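Local structure of sister chromatid cohesion protein (Chaetomium thermophilum, 5T8V) at residues N788-L793 with L846-K851; S838-L843 with D877-R882; F857-L862 with A900-D905. The protein probably acts as a cohesin loader that binds chromatin, and is seen here as the C-terminal, HEAT-repeat part of Scc2. All blocks are in the same frame, centred on the assembly; numbering follows the deposited sequence.

Interaction 1: N788-L793 with L846-K851; sequences NVANVL and LMIFAK
Ile-848 reaches out from helix 839-852 and meets Ala-790, next to helix 791-801, and Leu-793 in the first turn of that helix. The contact across the two segments is apolar. Each branch of Ile-848 has its own partner. The closer meeting is with Leu-793, whose CD2 lies 3.5 Å from Ile-848 CD1. The two side chains cross at about a right angle and touch through their terminal methyls. Leu-793 holds CG opposite its backbone N (chi1 172°), and CD2 is the branch that makes the touch. On Ile-848, CG1 sits between the backbone N and the carbonyl carbon (chi1 55°), and the chain then extends to carry CD1 to the leucine.

The second branch meets Ala-790 more loosely. Ile-848 CG2 lies 4.0 Å from Ala-790 CB and also 4.0 Å from Ala-790 O. Ala-790 is exposed, whereas Leu-793 is buried. Ile-848, itself partly exposed, thus touches one exposed and one buried residue. With an alanine here in place of the isoleucine, Leu-793 CD2 and Ala-790 CB would probably lose their apolar partner and a gap would be likely to open between the two segments.

Neighbouring helices pack on other parts of both segments. Leu-846 and Phe-849 pack on Val-819 of helix 808-824, and Met-847 packs on Val-886 of helix 878-891. On the other segment, Val-789 rests against Leu-734 of helix 723-735.

The backbones come closest at Ala-790 and Ile-848, whose CA atoms are 6.5 Å apart. Helices stacked on one another through apolar side chains are typical of an alpha solenoid such as this HEAT-repeat protein.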
loop_
_atom_site.group_PDB
_atom_site.type_symbol
_atom_site.label_atom_id
_atom_site.label_comp_id
_atom_site.label_asym_id
_atom_site.label_seq_id
_atom_site.Cartn_x
_atom_site.Cartn_y
_atom_site.Cartn_z
ATOM N N ASN A 788 13.360 -18.702 22.181
ATOM C CA ASN A 788 12.576 -19.186 23.318
ATOM C C ASN A 788 11.285 -19.806 22.792
ATOM O O ASN A 788 10.231 -19.169 22.720
ATOM C CB ASN A 788 12.296 -18.045 24.288
ATOM C CG ASN A 788 13.489 -17.127 24.467
ATOM O OD1 ASN A 788 14.630 -17.580 24.554
ATOM N ND2 ASN A 788 13.232 -15.825 24.511
ATOM N N VAL A 789 11.379 -21.079 22.411
ATOM C CA VAL A 789 10.259 -21.775 21.788
ATOM C C VAL A 789 10.228 -23.219 22.270
ATOM O O VAL A 789 10.090 -24.150 21.470
ATOM C CB VAL A 789 10.355 -21.708 20.252
ATOM C CG1 VAL A 789 9.076 -22.194 19.621
ATOM C CG2 VAL A 789 10.644 -20.283 19.781
ATOM N N ALA A 790 10.354 -23.420 23.579
ATOM C CA ALA A 790 10.348 -24.767 24.135
ATOM C C ALA A 790 8.948 -25.147 24.598
ATOM O O ALA A 790 8.326 -26.058 24.041
ATOM C CB ALA A 790 11.344 -24.869 25.290
ATOM N N ASN A 791 8.444 -24.450 25.618
ATOM C CA ASN A 791 7.100 -24.716 26.117
ATOM C C ASN A 791 6.073 -24.633 24.995
ATOM O O ASN A 791 5.129 -25.433 24.934
ATOM C CB ASN A 791 6.763 -23.724 27.233
ATOM C CG ASN A 791 5.336 -23.854 27.721
ATOM O OD1 ASN A 791 4.429 -23.201 27.203
ATOM N ND2 ASN A 791 5.128 -24.695 28.729
ATOM N N VAL A 792 6.256 -23.681 24.081
ATOM C CA VAL A 792 5.268 -23.461 23.029
ATOM C C VAL A 792 5.190 -24.679 22.120
ATOM O O VAL A 792 4.112 -25.239 21.896
ATOM C CB VAL A 792 5.598 -22.187 22.233
ATOM C CG1 VAL A 792 4.424 -21.805 21.368
ATOM C CG2 VAL A 792 5.962 -21.027 23.163
ATOM N N LEU A 793 6.335 -25.108 21.580
ATOM C CA LEU A 793 6.354 -26.300 20.738
ATOM C C LEU A 793 5.793 -27.505 21.482
ATOM O O LEU A 793 5.103 -28.345 20.891
ATOM C CB LEU A 793 7.777 -26.583 20.254
ATOM C CG LEU A 793 7.998 -27.905 19.511
ATOM C CD1 LEU A 793 6.982 -28.095 18.395
ATOM C CD2 LEU A 793 9.405 -27.964 18.940
ATOM N N LEU A 846 14.568 -33.264 21.464
ATOM C CA LEU A 846 14.115 -34.547 21.993
ATOM C C LEU A 846 13.541 -34.392 23.393
ATOM O O LEU A 846 12.593 -35.095 23.761
ATOM C CB LEU A 846 15.268 -35.550 22.004
ATOM C CG LEU A 846 15.582 -36.241 20.677
ATOM C CD1 LEU A 846 16.870 -37.041 20.782
ATOM C CD2 LEU A 846 14.428 -37.145 20.269
ATOM N N MET A 847 14.100 -33.472 24.179
ATOM C CA MET A 847 13.607 -33.209 25.526
ATOM C C MET A 847 12.135 -32.810 25.502
ATOM O O MET A 847 11.288 -33.440 26.147
ATOM C CB MET A 847 14.466 -32.107 26.151
ATOM C CG MET A 847 14.154 -31.749 27.586
ATOM S SD MET A 847 15.233 -30.400 28.106
ATOM C CE MET A 847 14.779 -30.220 29.825
ATOM N N ILE A 848 11.815 -31.754 24.750
ATOM C CA ILE A 848 10.441 -31.265 24.693
ATOM C C ILE A 848 9.525 -32.277 24.018
ATOM O O ILE A 848 8.328 -32.338 24.325
ATOM C CB ILE A 848 10.395 -29.894 23.992
ATOM C CG1 ILE A 848 11.038 -29.973 22.601
ATOM C CG2 ILE A 848 11.076 -28.849 24.871
ATOM C CD1 ILE A 848 11.197 -28.640 21.903
ATOM N N PHE A 849 10.055 -33.093 23.104
ATOM C CA PHE A 849 9.253 -34.181 22.550
ATOM C C PHE A 849 8.850 -35.169 23.637
ATOM O O PHE A 849 7.672 -35.518 23.771
ATOM C CB PHE A 849 10.020 -34.893 21.439
ATOM C CG PHE A 849 9.619 -34.462 20.064
ATOM C CD1 PHE A 849 10.199 -33.353 19.477
ATOM C CD2 PHE A 849 8.654 -35.163 19.361
ATOM C CE1 PHE A 849 9.831 -32.952 18.217
ATOM C CE2 PHE A 849 8.281 -34.768 18.095
ATOM C CZ PHE A 849 8.869 -33.660 17.522
ATOM N N ALA A 850 9.823 -35.637 24.421
ATOM C CA ALA A 850 9.514 -36.549 25.515
ATOM C C ALA A 850 8.533 -35.919 26.494
ATOM O O ALA A 850 7.671 -36.609 27.051
ATOM C CB ALA A 850 10.799 -36.961 26.230
ATOM N N LYS A 851 8.644 -34.608 26.717
ATOM C CA LYS A 851 7.667 -33.928 27.561
ATOM C C LYS A 851 6.276 -33.983 26.942
ATOM O O LYS A 851 5.280 -34.168 27.650
ATOM C CB LYS A 851 8.098 -32.479 27.796
ATOM C CG LYS A 851 6.978 -31.525 28.216
ATOM C CD LYS A 851 6.299 -31.950 29.514
ATOM C CE LYS A 851 5.095 -31.066 29.808
ATOM N NZ LYS A 851 4.287 -31.564 30.956
#

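Interaction 2: S838-L843 with D877-R882; sequences SGRDVL and DLTVSR
NH1 of Arg-840 is held by two groups of the segment 877-882. It donates a hydrogen bond to Thr-879 OG1 at 3.2 Å, with an N-H...O angle of 156°. The hydroxyl oxygen lies at the edge of the guanidinium, nearly in its plane. Asp-877 comes from a different direction. Its OD1 stands over one face, 3.0 Å from Arg-840 NH1. The carboxylate and guanidinium planes are almost perpendicular, 87° apart, and no N-H points at OD1. This salt bridge thus rests on charge alone.

The arginine reaches both partners with its first two torsions extended (chi1 178°) and a bend at chi3. Its CG passes Thr-879 CG2 on the way. At the base of Arg-840, the backbone N makes a weak capping bond to Ser-838 OG, the N-cap of helix 839-852.

Deeper in, the contact turns apolar. Leu-843 CD1 meets Val-880 CG2 at 3.6 Å, and these two side chains lie side by side, pointing the same way. Leu-843 also packs on Leu-865. The backbones approach closely, with the CA atoms of Arg-840 and Val-880 5.4 Å apart.

The chemistry is divided by depth. Exposed Arg-840 ties the starts of helices 839-852 and 878-891 together with one directed bond and one charge pair, and the negative carboxylate probably helps to balance the guanidinium charge next to a buried leucine-valine contact.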
loop_
_atom_site.group_PDB
_atom_site.type_symbol
_atom_site.label_atom_id
_atom_site.label_comp_id
_atom_site.label_asym_id
_atom_site.label_seq_id
_atom_site.Cartn_x
_atom_site.Cartn_y
_atom_site.Cartn_z
ATOM N N SER A 838 24.445 -30.256 16.418
ATOM C CA SER A 838 25.119 -30.778 17.597
ATOM C C SER A 838 24.205 -31.727 18.365
ATOM O O SER A 838 22.988 -31.543 18.423
ATOM C CB SER A 838 25.557 -29.629 18.506
ATOM O OG SER A 838 26.013 -30.112 19.756
ATOM N N GLY A 839 24.811 -32.756 18.963
ATOM C CA GLY A 839 24.039 -33.679 19.780
ATOM C C GLY A 839 23.290 -32.972 20.893
ATOM O O GLY A 839 22.134 -33.288 21.179
ATOM N N ARG A 840 23.948 -32.010 21.541
ATOM C CA ARG A 840 23.288 -31.156 22.522
ATOM C C ARG A 840 22.020 -30.532 21.945
ATOM O O ARG A 840 20.927 -30.652 22.519
ATOM C CB ARG A 840 24.285 -30.083 22.965
ATOM C CG ARG A 840 23.797 -29.053 23.960
ATOM C CD ARG A 840 24.795 -27.904 23.991
ATOM N NE ARG A 840 24.884 -27.247 25.290
ATOM C CZ ARG A 840 25.816 -26.357 25.613
ATOM N NH1 ARG A 840 25.821 -25.810 26.821
ATOM N NH2 ARG A 840 26.747 -26.013 24.731
ATOM N N ASP A 841 22.150 -29.874 20.791
ATOM C CA ASP A 841 21.016 -29.185 20.185
ATOM C C ASP A 841 19.904 -30.152 19.803
ATOM O O ASP A 841 18.723 -29.796 19.873
ATOM C CB ASP A 841 21.485 -28.399 18.961
ATOM C CG ASP A 841 22.504 -27.333 19.311
ATOM O OD1 ASP A 841 22.470 -26.835 20.456
ATOM O OD2 ASP A 841 23.336 -26.991 18.442
ATOM N N VAL A 842 20.253 -31.372 19.388
ATOM C CA VAL A 842 19.234 -32.374 19.092
ATOM C C VAL A 842 18.518 -32.792 20.371
ATOM O O VAL A 842 17.291 -32.957 20.394
ATOM C CB VAL A 842 19.867 -33.584 18.380
ATOM C CG1 VAL A 842 18.829 -34.673 18.136
ATOM C CG2 VAL A 842 20.503 -33.156 17.064
ATOM N N LEU A 843 19.271 -32.977 21.455
ATOM C CA LEU A 843 18.659 -33.373 22.713
ATOM C C LEU A 843 17.767 -32.281 23.282
ATOM O O LEU A 843 16.858 -32.589 24.060
ATOM C CB LEU A 843 19.743 -33.754 23.719
ATOM C CG LEU A 843 20.559 -34.978 23.296
ATOM C CD1 LEU A 843 21.800 -35.103 24.151
ATOM C CD2 LEU A 843 19.724 -36.246 23.385
ATOM N N ASP A 877 29.180 -30.067 30.527
ATOM C CA ASP A 877 28.029 -29.685 29.720
ATOM C C ASP A 877 26.745 -30.100 30.425
ATOM O O ASP A 877 26.336 -31.262 30.351
ATOM C CB ASP A 877 28.110 -30.314 28.328
ATOM C CG ASP A 877 27.070 -29.754 27.376
ATOM O OD1 ASP A 877 26.610 -28.612 27.598
ATOM O OD2 ASP A 877 26.715 -30.453 26.404
ATOM N N LEU A 878 26.108 -29.156 31.120
ATOM C CA LEU A 878 24.925 -29.473 31.913
ATOM C C LEU A 878 23.670 -29.586 31.060
ATOM O O LEU A 878 22.739 -30.309 31.431
ATOM C CB LEU A 878 24.718 -28.410 32.991
ATOM C CG LEU A 878 25.888 -28.209 33.958
ATOM C CD1 LEU A 878 25.605 -27.047 34.898
ATOM C CD2 LEU A 878 26.176 -29.486 34.744
ATOM N N THR A 879 23.619 -28.881 29.930
ATOM C CA THR A 879 22.458 -28.960 29.051
ATOM C C THR A 879 22.162 -30.405 28.670
ATOM O O THR A 879 21.041 -30.894 28.852
ATOM C CB THR A 879 22.703 -28.115 27.800
ATOM O OG1 THR A 879 23.094 -26.790 28.184
ATOM C CG2 THR A 879 21.452 -28.040 26.939
ATOM N N VAL A 880 23.164 -31.104 28.133
ATOM C CA VAL A 880 22.978 -32.497 27.730
ATOM C C VAL A 880 22.529 -33.343 28.915
ATOM O O VAL A 880 21.639 -34.193 28.790
ATOM C CB VAL A 880 24.272 -33.048 27.095
ATOM C CG1 VAL A 880 25.477 -32.811 27.996
ATOM C CG2 VAL A 880 24.137 -34.531 26.784
ATOM N N SER A 881 23.136 -33.127 30.084
ATOM C CA SER A 881 22.802 -33.932 31.255
ATOM C C SER A 881 21.337 -33.758 31.639
ATOM O O SER A 881 20.586 -34.736 31.750
ATOM C CB SER A 881 23.719 -33.554 32.420
ATOM O OG SER A 881 25.079 -33.795 32.099
ATOM N N ARG A 882 20.909 -32.510 31.849
ATOM C CA ARG A 882 19.509 -32.260 32.172
ATOM C C ARG A 882 18.597 -32.838 31.099
ATOM O O ARG A 882 17.538 -33.402 31.407
ATOM C CB ARG A 882 19.265 -30.761 32.342
ATOM C CG ARG A 882 18.001 -30.438 33.129
ATOM C CD ARG A 882 17.875 -28.949 33.417
ATOM N NE ARG A 882 16.993 -28.275 32.466
ATOM C CZ ARG A 882 15.684 -28.097 32.637
ATOM N NH1 ARG A 882 14.975 -27.469 31.707
ATOM N NH2 ARG A 882 15.078 -28.541 33.732
#

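Interaction 3: F857-L862 with A900-D905; sequences FTFEQL and AQFLTD
Phe-859 and Phe-902 form a T-shaped, edge-to-face pair that carries most of this contact. Phe-859 offers its edge and Phe-902 its face. The ring centroids are 5.0 Å apart and the planes meet at 71°. The leading atom is Phe-859 CE1, which lies 3.7 Å from Phe-902 CG. It sits over the face, shifted toward the rim on the CG and CD1 side. In both residues CG points away from the backbone N (chi1 170° in Phe-859, -180° in Phe-902), which carries the rings in between the segments. The side chains slide past each other in opposite directions. They span the distance between well-separated backbones; the nearest CA atoms, those of Phe-859 and Phe-902, are 10.1 Å apart.

A looser van der Waals approach lies beside the pair. Phe-902 CZ is 4.4 Å from Leu-862 O, an oxygen that accepts a hydrogen bond from Tyr-888. His-899 stacks on Phe-859 and so adds a further ring to the group.

The two segments share no polar bond, but each has polar bonds of its own. Thr-858 N donates to Gln-861 OE1 at 2.9 Å, which ties the short turn 859-862 to the residue before it. In helix 900-910, Gln-901 NE2 donates to Asp-905 OD1 at 2.8 Å, one helical turn on.

Aromatic side chains here join a short helical turn to helix 900-910, further along the chain, within the alpha solenoid of HEAT repeats.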
loop_
_atom_site.group_PDB
_atom_site.type_symbol
_atom_site.label_atom_id
_atom_site.label_comp_id
_atom_site.label_asym_id
_atom_site.label_seq_id
_atom_site.Cartn_x
_atom_site.Cartn_y
_atom_site.Cartn_z
ATOM N N PHE A 857 8.899 -42.766 22.163
ATOM C CA PHE A 857 10.243 -43.244 22.440
ATOM C C PHE A 857 10.237 -44.744 22.711
ATOM O O PHE A 857 9.232 -45.312 23.145
ATOM C CB PHE A 857 10.847 -42.501 23.634
ATOM C CG PHE A 857 11.090 -41.038 23.376
ATOM C CD1 PHE A 857 10.034 -40.143 23.330
ATOM C CD2 PHE A 857 12.375 -40.557 23.186
ATOM C CE1 PHE A 857 10.254 -38.801 23.091
ATOM C CE2 PHE A 857 12.600 -39.215 22.949
ATOM C CZ PHE A 857 11.538 -38.336 22.902
ATOM N N THR A 858 11.377 -45.380 22.447
ATOM C CA THR A 858 11.557 -46.806 22.673
ATOM C C THR A 858 12.764 -47.036 23.576
ATOM O O THR A 858 13.636 -46.174 23.718
ATOM C CB THR A 858 11.745 -47.566 21.351
ATOM O OG1 THR A 858 12.988 -47.188 20.745
ATOM C CG2 THR A 858 10.606 -47.263 20.390
ATOM N N PHE A 859 12.803 -48.220 24.190
ATOM C CA PHE A 859 13.887 -48.542 25.113
ATOM C C PHE A 859 15.235 -48.554 24.403
ATOM O O PHE A 859 16.234 -48.064 24.944
ATOM C CB PHE A 859 13.623 -49.895 25.778
ATOM C CG PHE A 859 14.795 -50.429 26.553
ATOM C CD1 PHE A 859 14.983 -50.080 27.880
ATOM C CD2 PHE A 859 15.707 -51.286 25.957
ATOM C CE1 PHE A 859 16.059 -50.572 28.597
ATOM C CE2 PHE A 859 16.785 -51.780 26.668
ATOM C CZ PHE A 859 16.960 -51.423 27.990
ATOM N N GLU A 860 15.285 -49.114 23.191
ATOM C CA GLU A 860 16.559 -49.257 22.494
ATOM C C GLU A 860 17.256 -47.914 22.325
ATOM O O GLU A 860 18.488 -47.835 22.392
ATOM C CB GLU A 860 16.340 -49.919 21.133
ATOM C CG GLU A 860 15.894 -51.372 21.212
ATOM C CD GLU A 860 16.966 -52.285 21.782
ATOM O OE1 GLU A 860 18.091 -51.803 22.033
ATOM O OE2 GLU A 860 16.683 -53.485 21.979
ATOM N N GLN A 861 16.490 -46.849 22.103
ATOM C CA GLN A 861 17.072 -45.526 21.925
ATOM C C GLN A 861 17.290 -44.791 23.241
ATOM O O GLN A 861 17.996 -43.777 23.255
ATOM C CB GLN A 861 16.202 -44.686 20.985
ATOM C CG GLN A 861 14.732 -44.569 21.368
ATOM C CD GLN A 861 13.865 -43.930 20.285
ATOM O OE1 GLN A 861 12.717 -43.584 20.544
ATOM N NE2 GLN A 861 14.397 -43.784 19.072
ATOM N N LEU A 862 16.713 -45.275 24.343
ATOM C CA LEU A 862 17.167 -44.838 25.658
ATOM C C LEU A 862 18.516 -45.447 26.010
ATOM O O LEU A 862 19.243 -44.885 26.836
ATOM C CB LEU A 862 16.140 -45.203 26.730
ATOM C CG LEU A 862 15.113 -44.116 27.052
ATOM C CD1 LEU A 862 14.333 -43.718 25.808
ATOM C CD2 LEU A 862 14.178 -44.588 28.153
ATOM N N ALA A 900 14.496 -54.515 34.676
ATOM C CA ALA A 900 14.938 -54.370 36.060
ATOM C C ALA A 900 16.409 -53.975 36.149
ATOM O O ALA A 900 16.758 -52.943 36.736
ATOM C CB ALA A 900 14.687 -55.676 36.818
ATOM N N GLN A 901 17.292 -54.796 35.575
ATOM C CA GLN A 901 18.722 -54.534 35.699
ATOM C C GLN A 901 19.090 -53.170 35.130
ATOM O O GLN A 901 19.982 -52.497 35.660
ATOM C CB GLN A 901 19.521 -55.638 35.004
ATOM C CG GLN A 901 21.017 -55.596 35.288
ATOM C CD GLN A 901 21.344 -55.819 36.754
ATOM O OE1 GLN A 901 20.869 -56.774 37.370
ATOM N NE2 GLN A 901 22.155 -54.932 37.323
ATOM N N PHE A 902 18.415 -52.742 34.061
ATOM C CA PHE A 902 18.667 -51.415 33.509
ATOM C C PHE A 902 18.379 -50.334 34.543
ATOM O O PHE A 902 19.229 -49.481 34.822
ATOM C CB PHE A 902 17.819 -51.204 32.256
ATOM C CG PHE A 902 18.012 -49.862 31.609
ATOM C CD1 PHE A 902 19.050 -49.650 30.719
ATOM C CD2 PHE A 902 17.149 -48.814 31.887
ATOM C CE1 PHE A 902 19.228 -48.417 30.121
ATOM C CE2 PHE A 902 17.323 -47.580 31.292
ATOM C CZ PHE A 902 18.363 -47.381 30.409
ATOM N N LEU A 903 17.179 -50.357 35.126
ATOM C CA LEU A 903 16.832 -49.390 36.164
ATOM C C LEU A 903 17.854 -49.408 37.295
ATOM O O LEU A 903 18.392 -48.363 37.682
ATOM C CB LEU A 903 15.430 -49.687 36.702
ATOM C CG LEU A 903 14.243 -49.151 35.894
ATOM C CD1 LEU A 903 14.325 -49.550 34.432
ATOM C CD2 LEU A 903 12.942 -49.645 36.501
ATOM N N THR A 904 18.133 -50.596 37.839
ATOM C CA THR A 904 19.075 -50.710 38.948
ATOM C C THR A 904 20.414 -50.065 38.602
ATOM O O THR A 904 20.927 -49.220 39.348
ATOM C CB THR A 904 19.263 -52.185 39.316
ATOM O OG1 THR A 904 18.001 -52.747 39.699
ATOM C CG2 THR A 904 20.250 -52.344 40.464
ATOM N N ASP A 905 20.995 -50.455 37.465
ATOM C CA ASP A 905 22.281 -49.900 37.058
ATOM C C ASP A 905 22.208 -48.384 36.932
ATOM O O ASP A 905 23.081 -47.664 37.431
ATOM C CB ASP A 905 22.728 -50.524 35.736
ATOM C CG ASP A 905 23.014 -52.006 35.858
ATOM O OD1 ASP A 905 23.442 -52.446 36.947
ATOM O OD2 ASP A 905 22.812 -52.733 34.862
#

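The three contacts lie in one region of the solenoid, on the same side of the chain's centre, and all are partly buried. Interactions 1 and 2 share helix 839-852. Interaction 2 joins its start to the start of helix 878-891; in interaction 1 Ile-848, further along, meets the start of helix 791-801. They touch where Met-847 packs on Arg-882. Interaction 3 also touches interaction 1, through Phe-857 packed against Ala-850, but its nearest atoms stay about 8 Å from interaction 2. Interaction 1 is aliphatic, interaction 3 is mainly aromatic, and interaction 2 adds a charged, hydrogen-bonded layer at its exposed side. In each, one buried leucine takes part: Leu-793, Leu-843 and Leu-862.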